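Hydrolase, alpha/beta hydrolase FOLD family (Staphylococcus aureus, PDB 2XMZ) probably catalyses the formation of 2-succinyl-6-hydroxy-2,4-cyclohexadiene-1-carboxylate, a step of menaquinone biosynthesis, as the lyase MenH with an alpha/beta hydrolase fold. Local coordinates at residues Lys7-Val13 / Thr40-Ile46; His35-Phe39 / Phe255-Leu260; Ser84-Tyr90 / Ile108-Glu114. All coordinates share one frame; numbering follows the deposited sequence. Where two conformers were deposited one is given.

The three contacts run from the margin of one mixed sheet to its middle. Contact 1 lies partly at the surface, where the outermost strand 6-9 pairs antiparallel with strand 44-48; backbone bonds, a histidine ring and a water share the work. Contact 3 is buried nearer the centre of the chain, a parallel pair of mostly apolar strands with serines, Thr86 and Asn110 toward one end and a carboxylate at the other. Contact 2, buried but for Lys38 at its exposed margin, joins helices 36-40 and 252-266; its direct bonds are between side chains, one water aiding. It touches both others: Val45 packs on Phe39, and Phe255 meets Phe88. Contacts 1 and 3 do not touch.

Contact 1. Residues Lys7-Val13 / Thr40-Ile46; sequences KFYEANV and TDNYHVI
Tyr9 and Val45 exchange two backbone hydrogen bonds, Tyr9 N to Val45 O at 2.7 Å and Val45 N to Tyr9 O at 3.0 Å, the second almost straight (175° at the hydrogen). Past the strand ends a third bond, Asn12 N to Thr40 O at 2.7 Å, carries the pairing into the loop. A water extends this grip: it accepts from Thr40 OG1, more weakly from Asn12 ND2, and donates to Asp41 OD1 at 2.6 Å. Short polar side chains suit this end because they can share a solvent molecule, Asn12 and Asp41 from exposed positions and Thr40 from a buried one.

This is the edge of the alpha/beta hydrolase sheet, where strand 6-9 runs antiparallel to strand 44-48 while the next neighbour, strand 17-22, is parallel to the latter. Phe8 and Ile46 form the non-hydrogen-bonded pair on one face; Tyr9 and Val45 lie on the other, towards helix 36-40, where Ile36 packs against both.

Among the aromatic and apolar contacts, Phe8 has its CG anti to the backbone N (chi1 -176°), which sets CD1 against Ile46 CG1 at 3.4 Å and CZ near the histidine, the Phe8 and His44 planes inclined by 32°; Val45 O lies over one face of the phenyl ring. Ala11 places its methyl over a face of the His44 imidazole, a CH-pi contact with CB 3.9 Å from the ring centroid; so small a side chain lets the loop run close. Glu10 lies alongside the same ring, its OE2 3.4 Å from His44 CE1, while the branched Thr40 turns CG2 onto Tyr9 CB.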
loop_
_atom_site.group_PDB
_atom_site.type_symbol
_atom_site.label_atom_id
_atom_site.label_comp_id
_atom_site.label_asym_id
_atom_site.label_seq_id
_atom_site.Cartn_x
_atom_site.Cartn_y
_atom_site.Cartn_z
ATOM N N LYS A 7 8.323 -8.151 9.188
ATOM C CA LYS A 7 7.983 -9.268 10.072
ATOM C C LYS A 7 7.493 -10.464 9.237
ATOM O O LYS A 7 6.785 -10.299 8.239
ATOM C CB LYS A 7 6.943 -8.845 11.118
ATOM C CG LYS A 7 7.379 -7.637 12.009
ATOM C CD LYS A 7 6.172 -6.879 12.559
ATOM C CE LYS A 7 6.570 -5.598 13.289
ATOM N NZ LYS A 7 7.258 -5.875 14.576
ATOM N N PHE A 8 7.909 -11.660 9.633
ATOM C CA PHE A 8 7.528 -12.882 8.938
ATOM C C PHE A 8 6.705 -13.698 9.907
ATOM O O PHE A 8 7.116 -13.932 11.063
ATOM C CB PHE A 8 8.767 -13.686 8.512
ATOM C CG PHE A 8 8.448 -14.907 7.706
ATOM C CD1 PHE A 8 8.449 -14.852 6.317
ATOM C CD2 PHE A 8 8.133 -16.113 8.330
ATOM C CE1 PHE A 8 8.151 -15.972 5.554
ATOM C CE2 PHE A 8 7.825 -17.252 7.568
ATOM C CZ PHE A 8 7.839 -17.179 6.185
ATOM N N TYR A 9 5.544 -14.115 9.429
ATOM C CA TYR A 9 4.618 -14.921 10.194
ATOM C C TYR A 9 4.517 -16.269 9.503
ATOM O O TYR A 9 3.982 -16.360 8.397
ATOM C CB TYR A 9 3.249 -14.230 10.257
ATOM C CG TYR A 9 3.299 -12.847 10.876
ATOM C CD1 TYR A 9 3.116 -12.675 12.260
ATOM C CD2 TYR A 9 3.531 -11.711 10.091
ATOM C CE1 TYR A 9 3.157 -11.418 12.833
ATOM C CE2 TYR A 9 3.584 -10.431 10.667
ATOM C CZ TYR A 9 3.388 -10.303 12.036
ATOM O OH TYR A 9 3.418 -9.066 12.623
ATOM N N GLU A 10 5.064 -17.303 10.141
ATOM C CA GLU A 10 5.017 -18.654 9.599
ATOM C C GLU A 10 3.572 -19.133 9.467
ATOM O O GLU A 10 2.780 -19.003 10.404
ATOM C CB GLU A 10 5.778 -19.632 10.510
ATOM C CG GLU A 10 7.242 -19.892 10.137
ATOM C CD GLU A 10 7.436 -20.908 8.987
ATOM O OE1 GLU A 10 7.008 -22.087 9.108
ATOM O OE2 GLU A 10 8.050 -20.522 7.963
ATOM N N ALA A 11 3.236 -19.679 8.303
ATOM C CA ALA A 11 1.959 -20.375 8.113
ATOM C C ALA A 11 1.767 -21.549 9.091
ATOM O O ALA A 11 2.729 -22.215 9.485
ATOM C CB ALA A 11 1.828 -20.868 6.679
ATOM N N ASN A 12 0.510 -21.809 9.453
ATOM C CA ASN A 12 0.197 -22.864 10.393
ATOM C C ASN A 12 0.419 -24.213 9.740
ATOM O O ASN A 12 0.555 -25.214 10.420
ATOM C CB ASN A 12 -1.232 -22.729 10.915
ATOM C CG ASN A 12 -1.430 -21.477 11.755
ATOM O OD1 ASN A 12 -0.466 -20.882 12.267
ATOM N ND2 ASN A 12 -2.687 -21.071 11.908
ATOM N N VAL A 13 0.494 -24.208 8.410
ATOM C CA VAL A 13 0.711 -25.427 7.632
ATOM C C VAL A 13 1.890 -25.250 6.667
ATOM O O VAL A 13 2.353 -24.131 6.460
ATOM C CB VAL A 13 -0.585 -25.858 6.873
ATOM C CG1 VAL A 13 -1.708 -26.193 7.867
ATOM C CG2 VAL A 13 -1.027 -24.780 5.869
ATOM N N THR A 40 -2.472 -16.665 7.801
ATOM C CA THR A 40 -1.481 -17.652 8.248
ATOM C C THR A 40 -2.040 -19.086 8.363
ATOM O O THR A 40 -1.285 -20.056 8.385
ATOM C CB THR A 40 -0.781 -17.234 9.554
ATOM O OG1 THR A 40 -1.764 -16.984 10.567
ATOM C CG2 THR A 40 0.065 -15.965 9.322
ATOM N N ASP A 41 -3.363 -19.209 8.416
ATOM C CA ASP A 41 -4.028 -20.507 8.321
ATOM C C ASP A 41 -3.506 -21.326 7.132
ATOM O O ASP A 41 -3.339 -22.541 7.237
ATOM C CB ASP A 41 -5.546 -20.320 8.182
ATOM C CG ASP A 41 -6.251 -20.059 9.513
ATOM O OD1 ASP A 41 -5.597 -20.040 10.593
ATOM O OD2 ASP A 41 -7.491 -19.872 9.461
ATOM N N ASN A 42 -3.254 -20.650 6.012
ATOM C CA ASN A 42 -2.866 -21.300 4.754
ATOM C C ASN A 42 -1.678 -20.652 4.038
ATOM O O ASN A 42 -1.195 -21.181 3.038
ATOM C CB ASN A 42 -4.060 -21.324 3.784
ATOM C CG ASN A 42 -5.218 -22.184 4.283
ATOM O OD1 ASN A 42 -6.289 -21.665 4.611
ATOM N ND2 ASN A 42 -5.012 -23.502 4.338
ATOM N N TYR A 43 -1.234 -19.491 4.517
ATOM C CA TYR A 43 -0.214 -18.704 3.810
ATOM C C TYR A 43 0.841 -18.163 4.774
ATOM O O TYR A 43 0.517 -17.738 5.880
ATOM C CB TYR A 43 -0.869 -17.539 3.012
ATOM C CG TYR A 43 -1.994 -17.998 2.091
ATOM C CD1 TYR A 43 -1.734 -18.403 0.787
ATOM C CD2 TYR A 43 -3.316 -18.061 2.543
ATOM C CE1 TYR A 43 -2.767 -18.862 -0.052
ATOM C CE2 TYR A 43 -4.347 -18.500 1.712
ATOM C CZ TYR A 43 -4.067 -18.903 0.418
ATOM O OH TYR A 43 -5.095 -19.347 -0.386
ATOM N N HIS A 44 2.104 -18.194 4.356
ATOM C CA HIS A 44 3.134 -17.421 5.043
ATOM C C HIS A 44 2.812 -15.949 4.821
ATOM O O HIS A 44 2.370 -15.562 3.740
ATOM C CB HIS A 44 4.526 -17.719 4.496
ATOM C CG HIS A 44 4.951 -19.143 4.672
ATOM N ND1 HIS A 44 5.169 -19.709 5.906
ATOM C CD2 HIS A 44 5.217 -20.107 3.757
ATOM C CE1 HIS A 44 5.547 -20.966 5.747
ATOM N NE2 HIS A 44 5.587 -21.232 4.454
ATOM N N VAL A 45 3.025 -15.138 5.848
ATOM C CA VAL A 45 2.731 -13.701 5.727
ATOM C C VAL A 45 3.949 -12.885 6.106
ATOM O O VAL A 45 4.581 -13.149 7.130
ATOM C CB VAL A 45 1.504 -13.248 6.591
ATOM C CG1 VAL A 45 1.362 -11.710 6.567
ATOM C CG2 VAL A 45 0.207 -13.932 6.129
ATOM N N ILE A 46 4.255 -11.889 5.272
ATOM C CA ILE A 46 5.272 -10.903 5.566
ATOM C C ILE A 46 4.620 -9.526 5.566
ATOM O O ILE A 46 3.803 -9.201 4.709
ATOM C CB ILE A 46 6.413 -10.895 4.518
ATOM C CG1 ILE A 46 7.171 -12.221 4.553
ATOM C CG2 ILE A 46 7.394 -9.729 4.770
ATOM C CD1 ILE A 46 8.107 -12.414 3.361
HETATM O O HOH W 1 -3.882 -18.322 11.592
#

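Contact 2. Residues His35-Phe39 / Phe255-Leu260; sequences HIEKF and FDTMIL
His35 donates from ND1 to Asp256 OD1 in a short hydrogen bond of 2.6 Å, with 163° at the hydrogen. The oxygen is met on its syn side and sits close to the imidazole plane, although the carboxylate itself stands almost perpendicular to the ring. The second oxygen has other company. Lys38 is exposed and present in two conformers; in the modelled one chi1 (-44°) sets CG beside the backbone N and 3.3 Å from Asp256 OD2. There, less certainly, a water accepts from Lys38 NZ at 2.8 Å and donates to Asp256 OD2, linking ammonium and carboxylate, whose direct separation is a long salt bridge of 3.9 Å from Lys38 NZ to Asp256 OD2. In this pose NZ also bonds to Asn34 O. An aspartate fits this buried seam because both its oxygens can meet donors, and the lysine might favour its negative charge.

The contact ties helix 36-40 to helix 252-266, the last helix of the alpha/beta hydrolase fold, on one side of the central sheet. Phe255 and Asp256 on one turn, and Ile259 and Leu260 four residues on, face the shorter helix.

Outward from the charges, Phe255 turns an edge toward the face of His35 in an offset edge-to-face pair, centroids 5.0 Å apart and planes at 73°. The Phe39 ring is wedged among three partners: CE2 comes near Asp256 OD1, CE1 meets Ile259 CG2 at 3.5 Å, and CD1 touches Leu260 CD2, also at 3.5 Å. A large flat side chain suits this place, its ring reaching the other helix while CB rests on Val45.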
loop_
_atom_site.group_PDB
_atom_site.type_symbol
_atom_site.label_atom_id
_atom_site.label_comp_id
_atom_site.label_asym_id
_atom_site.label_seq_id
_atom_site.Cartn_x
_atom_site.Cartn_y
_atom_site.Cartn_z
ATOM N N HIS A 35 -5.665 -9.020 10.465
ATOM C CA HIS A 35 -5.797 -9.790 9.223
ATOM C C HIS A 35 -4.842 -10.970 9.166
ATOM O O HIS A 35 -5.137 -11.985 8.533
ATOM C CB HIS A 35 -5.521 -8.907 8.003
ATOM C CG HIS A 35 -6.507 -7.802 7.814
ATOM N ND1 HIS A 35 -7.700 -7.978 7.145
ATOM C CD2 HIS A 35 -6.476 -6.503 8.191
ATOM C CE1 HIS A 35 -8.366 -6.836 7.124
ATOM N NE2 HIS A 35 -7.648 -5.926 7.757
ATOM N N ILE A 36 -3.680 -10.807 9.792
ATOM C CA ILE A 36 -2.580 -11.763 9.694
ATOM C C ILE A 36 -3.055 -13.200 9.927
ATOM O O ILE A 36 -2.783 -14.078 9.102
ATOM C CB ILE A 36 -1.433 -11.415 10.695
ATOM C CG1 ILE A 36 -0.883 -10.001 10.450
ATOM C CG2 ILE A 36 -0.322 -12.468 10.684
ATOM C CD1 ILE A 36 -0.680 -9.613 9.016
ATOM N N GLU A 37 -3.767 -13.420 11.032
ATOM C CA GLU A 37 -4.245 -14.758 11.403
ATOM C C GLU A 37 -5.217 -15.348 10.389
ATOM O O GLU A 37 -5.259 -16.560 10.211
ATOM C CB GLU A 37 -4.858 -14.755 12.795
ATOM C CG GLU A 37 -3.821 -14.670 13.888
ATOM C CD GLU A 37 -4.334 -15.163 15.220
ATOM O OE1 GLU A 37 -4.747 -16.341 15.311
ATOM O OE2 GLU A 37 -4.318 -14.374 16.188
ATOM N N LYS A 38 -5.972 -14.494 9.708
ATOM C CA LYS A 38 -6.889 -14.970 8.673
ATOM C C LYS A 38 -6.105 -15.577 7.500
ATOM O O LYS A 38 -6.611 -16.451 6.807
ATOM C CB LYS A 38 -7.832 -13.855 8.178
ATOM C CG LYS A 38 -8.441 -12.991 9.293
ATOM C CD LYS A 38 -9.612 -13.667 9.990
ATOM C CE LYS A 38 -9.908 -12.984 11.321
ATOM N NZ LYS A 38 -9.688 -11.506 11.250
ATOM N N PHE A 39 -4.862 -15.135 7.300
ATOM C CA PHE A 39 -4.041 -15.665 6.203
ATOM C C PHE A 39 -3.038 -16.749 6.598
ATOM O O PHE A 39 -2.822 -17.685 5.827
ATOM C CB PHE A 39 -3.410 -14.533 5.382
ATOM C CG PHE A 39 -4.435 -13.591 4.796
ATOM C CD1 PHE A 39 -5.159 -13.949 3.665
ATOM C CD2 PHE A 39 -4.721 -12.387 5.413
ATOM C CE1 PHE A 39 -6.140 -13.113 3.148
ATOM C CE2 PHE A 39 -5.691 -11.522 4.891
ATOM C CZ PHE A 39 -6.410 -11.897 3.758
ATOM N N PHE A 255 -12.975 -7.817 2.750
ATOM C CA PHE A 255 -11.591 -7.652 2.300
ATOM C C PHE A 255 -10.847 -8.997 2.384
ATOM O O PHE A 255 -10.242 -9.431 1.401
ATOM C CB PHE A 255 -10.866 -6.560 3.111
ATOM C CG PHE A 255 -9.380 -6.505 2.866
ATOM C CD1 PHE A 255 -8.854 -5.761 1.807
ATOM C CD2 PHE A 255 -8.509 -7.214 3.685
ATOM C CE1 PHE A 255 -7.470 -5.720 1.576
ATOM C CE2 PHE A 255 -7.134 -7.182 3.463
ATOM C CZ PHE A 255 -6.613 -6.437 2.404
ATOM N N ASP A 256 -10.904 -9.643 3.548
ATOM C CA ASP A 256 -10.256 -10.945 3.752
ATOM C C ASP A 256 -10.773 -12.032 2.802
ATOM O O ASP A 256 -9.985 -12.775 2.205
ATOM C CB ASP A 256 -10.409 -11.411 5.200
ATOM C CG ASP A 256 -9.544 -10.626 6.164
ATOM O OD1 ASP A 256 -8.614 -9.938 5.698
ATOM O OD2 ASP A 256 -9.793 -10.714 7.386
ATOM N N THR A 257 -12.097 -12.100 2.669
ATOM C CA THR A 257 -12.758 -13.063 1.787
ATOM C C THR A 257 -12.300 -12.889 0.338
ATOM O O THR A 257 -11.996 -13.878 -0.330
ATOM C CB THR A 257 -14.279 -12.910 1.865
ATOM O OG1 THR A 257 -14.694 -13.080 3.223
ATOM C CG2 THR A 257 -14.990 -13.936 0.974
ATOM N N MET A 258 -12.246 -11.637 -0.132
ATOM C CA MET A 258 -11.785 -11.353 -1.494
ATOM C C MET A 258 -10.349 -11.813 -1.721
ATOM O O MET A 258 -10.039 -12.371 -2.769
ATOM C CB MET A 258 -11.926 -9.872 -1.867
ATOM C CG MET A 258 -13.358 -9.335 -2.047
ATOM S SD MET A 258 -14.423 -10.192 -3.237
ATOM C CE MET A 258 -15.156 -11.480 -2.209
ATOM N N ILE A 259 -9.482 -11.608 -0.737
ATOM C CA ILE A 259 -8.066 -11.964 -0.894
ATOM C C ILE A 259 -7.909 -13.488 -0.931
ATOM O O ILE A 259 -7.270 -14.033 -1.835
ATOM C CB ILE A 259 -7.201 -11.399 0.241
ATOM C CG1 ILE A 259 -7.423 -9.888 0.408
ATOM C CG2 ILE A 259 -5.713 -11.709 0.001
ATOM C CD1 ILE A 259 -6.911 -9.045 -0.715
ATOM N N LEU A 260 -8.507 -14.153 0.055
ATOM C CA LEU A 260 -8.442 -15.602 0.179
ATOM C C LEU A 260 -8.972 -16.298 -1.073
ATOM O O LEU A 260 -8.379 -17.265 -1.529
ATOM C CB LEU A 260 -9.200 -16.075 1.419
ATOM C CG LEU A 260 -8.598 -15.759 2.794
ATOM C CD1 LEU A 260 -9.644 -16.008 3.900
ATOM C CD2 LEU A 260 -7.350 -16.580 3.075
HETATM O O HOH W 2 -9.941 -9.353 9.528
#

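Contact 3. Residues Ser84-Tyr90 / Ile108-Glu114; sequences SITLFGY and ISNLILE
Phe88 has Glu114 at its edge: OE1 lies near the ring plane, 3.3 Å from Phe88 CZ, while Ile112 approaches the same ring obliquely and brings CG2 to 3.3 Å from Phe88 CD2. The ring of Phe255, nearly perpendicular, also meets that of Phe88. Tyr90 is set obliquely against the same carboxylate, its plane turned 47° from it, with Tyr90 CD1 3.4 Å from Glu114 CD; its ring also meets that of His248 edge-to-face. The glutamate, CG anti to its nitrogen (chi1 178°) and extended beyond, thus reaches between the two aromatic residues. Its OE1 is hydrogen-bonded to His248 ND1, which gives this buried carboxylate a polar partner, and Tyr90 OH bonds to Thr246 OG1.

These residues share one face of the sheet with Thr86, Asn110 and Ile112. At its other end Asn110 ND2 donates to Thr86 OG1 at 3.2 Å, roughly in the amide plane, and Thr86 CG2 packs on the tip of Ile112. Threonine suits the place because its hydroxyl and methyl serve two different neighbours. Leu87, Leu111 and Leu113 point to the opposite face, where Leu87 CB also meets Ile108 CD1 at 4.1 Å.

Backbone bonds join the strands in parallel register. Ile85 O takes two donors, Ser109 N at 2.6 Å and Asn110 N; then Leu87 N pairs with Asn110 O, Ile112 N with Leu87 O, Gly89 N with Ile112 O at 2.9 Å, and Glu114 N with Gly89 O.

Helix 92-103 links these neighbouring strands, making a beta-alpha-beta crossover of the alpha/beta hydrolase core. The first strand leads into a probable nucleophile elbow, a GxSxG turn beginning at Gly89, and Tyr90 touches His245 of the likely Ser-His-Asp triad.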
loop_
_atom_site.group_PDB
_atom_site.type_symbol
_atom_site.label_atom_id
_atom_site.label_comp_id
_atom_site.label_asym_id
_atom_site.label_seq_id
_atom_site.Cartn_x
_atom_site.Cartn_y
_atom_site.Cartn_z
ATOM N N SER A 84 6.083 -18.822 -4.039
ATOM C CA SER A 84 5.161 -18.037 -4.826
ATOM C C SER A 84 4.765 -16.779 -4.032
ATOM O O SER A 84 4.002 -16.833 -3.065
ATOM C CB SER A 84 3.941 -18.870 -5.225
ATOM O OG SER A 84 4.336 -20.011 -5.971
ATOM N N ILE A 85 5.342 -15.657 -4.425
ATOM C CA ILE A 85 5.122 -14.400 -3.719
ATOM C C ILE A 85 3.904 -13.661 -4.253
ATOM O O ILE A 85 3.840 -13.307 -5.448
ATOM C CB ILE A 85 6.357 -13.457 -3.817
ATOM C CG1 ILE A 85 7.573 -14.089 -3.135
ATOM C CG2 ILE A 85 6.056 -12.080 -3.169
ATOM C CD1 ILE A 85 8.903 -13.515 -3.592
ATOM N N THR A 86 2.952 -13.398 -3.360
ATOM C CA THR A 86 1.890 -12.443 -3.681
ATOM C C THR A 86 2.205 -11.116 -3.035
ATOM O O THR A 86 2.327 -11.030 -1.808
ATOM C CB THR A 86 0.525 -12.923 -3.184
ATOM O OG1 THR A 86 0.236 -14.174 -3.795
ATOM C CG2 THR A 86 -0.555 -11.918 -3.548
ATOM N N LEU A 87 2.352 -10.076 -3.856
ATOM C CA LEU A 87 2.647 -8.762 -3.330
ATOM C C LEU A 87 1.383 -7.946 -3.247
ATOM O O LEU A 87 0.709 -7.723 -4.252
ATOM C CB LEU A 87 3.684 -8.032 -4.180
ATOM C CG LEU A 87 4.182 -6.710 -3.602
ATOM C CD1 LEU A 87 4.732 -6.898 -2.178
ATOM C CD2 LEU A 87 5.259 -6.115 -4.519
ATOM N N PHE A 88 1.076 -7.507 -2.035
ATOM C CA PHE A 88 -0.105 -6.727 -1.796
ATOM C C PHE A 88 0.330 -5.320 -1.408
ATOM O O PHE A 88 1.185 -5.138 -0.536
ATOM C CB PHE A 88 -0.933 -7.337 -0.650
ATOM C CG PHE A 88 -2.088 -6.449 -0.212
ATOM C CD1 PHE A 88 -1.875 -5.380 0.659
ATOM C CD2 PHE A 88 -3.378 -6.685 -0.672
ATOM C CE1 PHE A 88 -2.927 -4.531 1.033
ATOM C CE2 PHE A 88 -4.447 -5.845 -0.291
ATOM C CZ PHE A 88 -4.208 -4.773 0.571
ATOM N N GLY A 89 -0.281 -4.321 -2.030
ATOM C CA GLY A 89 -0.081 -2.947 -1.606
ATOM C C GLY A 89 -1.368 -2.138 -1.534
ATOM O O GLY A 89 -2.202 -2.194 -2.450
ATOM N N TYR A 90 -1.516 -1.409 -0.423
ATOM C CA TYR A 90 -2.634 -0.513 -0.206
ATOM C C TYR A 90 -2.171 0.914 -0.382
ATOM O O TYR A 90 -1.238 1.339 0.289
ATOM C CB TYR A 90 -3.225 -0.678 1.216
ATOM C CG TYR A 90 -3.984 0.538 1.697
ATOM C CD1 TYR A 90 -5.242 0.859 1.174
ATOM C CD2 TYR A 90 -3.443 1.372 2.686
ATOM C CE1 TYR A 90 -5.942 1.992 1.613
ATOM C CE2 TYR A 90 -4.138 2.535 3.145
ATOM C CZ TYR A 90 -5.380 2.826 2.599
ATOM O OH TYR A 90 -6.076 3.925 3.029
ATOM N N ILE A 108 7.427 -11.719 -8.802
ATOM C CA ILE A 108 6.291 -12.045 -7.969
ATOM C C ILE A 108 5.369 -13.030 -8.703
ATOM O O ILE A 108 5.436 -13.161 -9.927
ATOM C CB ILE A 108 5.568 -10.774 -7.499
ATOM C CG1 ILE A 108 4.939 -9.989 -8.668
ATOM C CG2 ILE A 108 6.544 -9.875 -6.667
ATOM C CD1 ILE A 108 3.969 -8.907 -8.157
ATOM N N SER A 109 4.538 -13.734 -7.950
ATOM C CA SER A 109 3.613 -14.689 -8.505
ATOM C C SER A 109 2.270 -14.048 -8.805
ATOM O O SER A 109 1.698 -14.297 -9.853
ATOM C CB SER A 109 3.440 -15.854 -7.549
ATOM O OG SER A 109 4.493 -16.775 -7.764
ATOM N N ASN A 110 1.796 -13.216 -7.881
ATOM C CA ASN A 110 0.503 -12.514 -7.991
ATOM C C ASN A 110 0.633 -11.097 -7.451
ATOM O O ASN A 110 1.554 -10.787 -6.658
ATOM C CB ASN A 110 -0.607 -13.204 -7.168
ATOM C CG ASN A 110 -0.792 -14.665 -7.523
ATOM O OD1 ASN A 110 -1.358 -15.002 -8.563
ATOM N ND2 ASN A 110 -0.353 -15.541 -6.637
ATOM N N LEU A 111 -0.315 -10.249 -7.836
ATOM C CA LEU A 111 -0.307 -8.865 -7.400
ATOM C C LEU A 111 -1.657 -8.466 -6.846
ATOM O O LEU A 111 -2.684 -8.788 -7.416
ATOM C CB LEU A 111 0.101 -7.951 -8.554
ATOM C CG LEU A 111 0.252 -6.457 -8.259
ATOM C CD1 LEU A 111 1.412 -6.152 -7.243
ATOM C CD2 LEU A 111 0.440 -5.696 -9.562
ATOM N N ILE A 112 -1.663 -7.781 -5.707
ATOM C CA ILE A 112 -2.931 -7.283 -5.159
ATOM C C ILE A 112 -2.796 -5.818 -4.830
ATOM O O ILE A 112 -1.849 -5.386 -4.162
ATOM C CB ILE A 112 -3.474 -8.068 -3.919
ATOM C CG1 ILE A 112 -3.605 -9.551 -4.235
ATOM C CG2 ILE A 112 -4.854 -7.532 -3.548
ATOM C CD1 ILE A 112 -3.848 -10.477 -2.982
ATOM N N LEU A 113 -3.771 -5.059 -5.309
ATOM C CA LEU A 113 -3.769 -3.619 -5.203
ATOM C C LEU A 113 -5.068 -3.156 -4.551
ATOM O O LEU A 113 -6.166 -3.459 -5.045
ATOM C CB LEU A 113 -3.663 -3.018 -6.615
ATOM C CG LEU A 113 -2.451 -3.515 -7.433
ATOM C CD1 LEU A 113 -2.537 -2.948 -8.833
ATOM C CD2 LEU A 113 -1.140 -3.113 -6.789
ATOM N N GLU A 114 -4.939 -2.403 -3.467
ATOM C CA GLU A 114 -6.090 -1.874 -2.778
ATOM C C GLU A 114 -6.024 -0.365 -2.805
ATOM O O GLU A 114 -5.067 0.256 -2.287
ATOM C CB GLU A 114 -6.168 -2.361 -1.322
ATOM C CG GLU A 114 -7.375 -1.753 -0.567
ATOM C CD GLU A 114 -7.266 -1.847 0.949
ATOM O OE1 GLU A 114 -6.270 -2.400 1.467
ATOM O OE2 GLU A 114 -8.176 -1.328 1.634
HETATM O O HOH W 3 7.264 -15.390 -6.757
#